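PDB 5KP7: CurB from Lyngbya majuscula, which serves as an acyl carrier protein, probably shuttling intermediates of curacin biosynthesis between partner enzymes on a 4'-phosphopantetheine arm. Local coordinates for residues 39-44 with 66-71. Numbering follows the deposited sequence.
Sequences REIAPE and RAEIIM
Apolar packing between two helices makes this contact: Ile41, on the last turn of helix 27-41, is set against Glu68 and Ile69 of helix 63-76, burying a modest 118 Å² about 8 Å from the centre of the chain. The two isoleucines meet through their CG1 methylenes, Ile41 CG1 lying 4.0 Å from Ile69 CG1, with the two side chains slanted across one another. The Ile41 side chain then bends (chi2 -68°), and its terminal CD1 comes to rest 4.1 Å from Glu68 CG, crossing the glutamate nearly at a right angle. Ile41 CA and Ile69 CA, the nearest such pair, are 7.5 Å apart, and side chains bridge the gap. In the helical-bundle fold of acyl carrier proteins, helix 63-76 begins at the serine that carries phosphopantetheine, and here its faces divide the work. Glu68 illustrates the division: its methylene packs on Ile41, while the bend at chi2 (77°) leads the carboxylate away, where OE1 and OE2 both enter salt bridges with basic partners on a chain of another protein. Arg66 sets out away from segment 39-44; its NH2 makes salt bridges to the phosphopantetheine and to an acidic side chain of the other protein. Asn65 and Met72 also touch Ile41. Just past it, Ala42 departs from helical geometry, which places this packing where helix 27-41 gives way to the connection that leads to helix 63-76.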
# COMPACT_ATOMS: atom_id res chain seq x y z
N ARG B 39 -8.63 -27.81 -10.59
CA ARG B 39 -8.09 -29.01 -9.92
C ARG B 39 -6.57 -28.96 -9.73
O ARG B 39 -6.07 -29.45 -8.73
CB ARG B 39 -8.49 -30.28 -10.69
CG ARG B 39 -9.97 -30.56 -10.60
CD ARG B 39 -10.37 -31.82 -11.35
NE ARG B 39 -11.81 -32.09 -11.18
CZ ARG B 39 -12.73 -32.12 -12.14
NH1 ARG B 39 -12.42 -31.92 -13.42
NH2 ARG B 39 -14.00 -32.36 -11.81
N GLU B 40 -5.86 -28.37 -10.67
CA GLU B 40 -4.40 -28.18 -10.55
C GLU B 40 -4.03 -27.22 -9.40
O GLU B 40 -3.01 -27.38 -8.74
CB GLU B 40 -3.86 -27.67 -11.88
CG GLU B 40 -2.38 -27.84 -12.11
CD GLU B 40 -1.99 -27.54 -13.55
OE1 GLU B 40 -2.57 -28.15 -14.49
OE2 GLU B 40 -1.10 -26.70 -13.75
N ILE B 41 -4.87 -26.21 -9.20
CA ILE B 41 -4.70 -25.23 -8.12
C ILE B 41 -5.21 -25.76 -6.77
O ILE B 41 -4.60 -25.48 -5.74
CB ILE B 41 -5.39 -23.90 -8.50
CG1 ILE B 41 -4.52 -23.14 -9.52
CG2 ILE B 41 -5.70 -23.02 -7.30
CD1 ILE B 41 -3.20 -22.60 -9.00
N ALA B 42 -6.32 -26.48 -6.78
CA ALA B 42 -6.88 -27.09 -5.57
C ALA B 42 -6.92 -28.61 -5.76
O ALA B 42 -7.96 -29.14 -6.15
CB ALA B 42 -8.27 -26.54 -5.31
N PRO B 43 -5.78 -29.31 -5.51
CA PRO B 43 -5.69 -30.78 -5.61
C PRO B 43 -6.77 -31.57 -4.86
O PRO B 43 -7.09 -32.68 -5.28
CB PRO B 43 -4.32 -31.10 -4.99
CG PRO B 43 -3.52 -29.87 -5.18
CD PRO B 43 -4.45 -28.70 -5.25
N GLU B 44 -7.30 -31.02 -3.77
CA GLU B 44 -8.40 -31.65 -3.03
C GLU B 44 -9.70 -31.78 -3.84
O GLU B 44 -10.58 -32.55 -3.44
CB GLU B 44 -8.66 -30.93 -1.68
CG GLU B 44 -9.37 -29.57 -1.73
CD GLU B 44 -8.47 -28.38 -2.03
OE1 GLU B 44 -8.98 -27.24 -1.99
OE2 GLU B 44 -7.26 -28.56 -2.32
N ARG B 66 -7.83 -17.46 -7.57
CA ARG B 66 -8.91 -17.20 -8.55
C ARG B 66 -8.37 -16.45 -9.75
O ARG B 66 -8.66 -16.79 -10.89
CB ARG B 66 -10.08 -16.44 -7.93
CG ARG B 66 -10.84 -17.23 -6.90
CD ARG B 66 -12.17 -16.57 -6.54
NE ARG B 66 -12.06 -15.24 -5.91
CZ ARG B 66 -11.91 -14.99 -4.62
NH1 ARG B 66 -11.75 -15.96 -3.72
NH2 ARG B 66 -11.87 -13.73 -4.20
N ALA B 67 -7.54 -15.44 -9.51
CA ALA B 67 -6.84 -14.76 -10.60
C ALA B 67 -5.88 -15.66 -11.38
O ALA B 67 -5.78 -15.57 -12.62
CB ALA B 67 -6.11 -13.53 -10.08
N GLU B 68 -5.17 -16.53 -10.66
CA GLU B 68 -4.22 -17.46 -11.29
C GLU B 68 -4.94 -18.38 -12.29
O GLU B 68 -4.44 -18.59 -13.41
CB GLU B 68 -3.48 -18.29 -10.22
CG GLU B 68 -2.21 -18.96 -10.69
CD GLU B 68 -1.03 -18.02 -10.80
OE1 GLU B 68 -1.15 -16.86 -10.35
OE2 GLU B 68 0.03 -18.49 -11.29
N ILE B 69 -6.10 -18.88 -11.90
CA ILE B 69 -6.88 -19.75 -12.80
C ILE B 69 -7.24 -19.02 -14.09
O ILE B 69 -7.08 -19.57 -15.18
CB ILE B 69 -8.14 -20.31 -12.09
CG1 ILE B 69 -7.72 -21.36 -11.05
CG2 ILE B 69 -9.09 -20.96 -13.11
CD1 ILE B 69 -8.79 -21.63 -10.02
N ILE B 70 -7.69 -17.78 -13.97
CA ILE B 70 -8.00 -16.97 -15.14
C ILE B 70 -6.78 -16.84 -16.04
O ILE B 70 -6.89 -17.00 -17.26
CB ILE B 70 -8.55 -15.58 -14.77
CG1 ILE B 70 -9.99 -15.70 -14.27
CG2 ILE B 70 -8.51 -14.64 -15.96
CD1 ILE B 70 -10.52 -14.46 -13.56
N MET B 71 -5.63 -16.53 -15.45
CA MET B 71 -4.42 -16.30 -16.24
C MET B 71 -3.91 -17.58 -16.91
O MET B 71 -3.43 -17.52 -18.04
CB MET B 71 -3.34 -15.64 -15.41
CG MET B 71 -3.68 -14.18 -15.03
SD MET B 71 -2.33 -13.36 -14.19
CE MET B 71 -2.37 -14.12 -12.58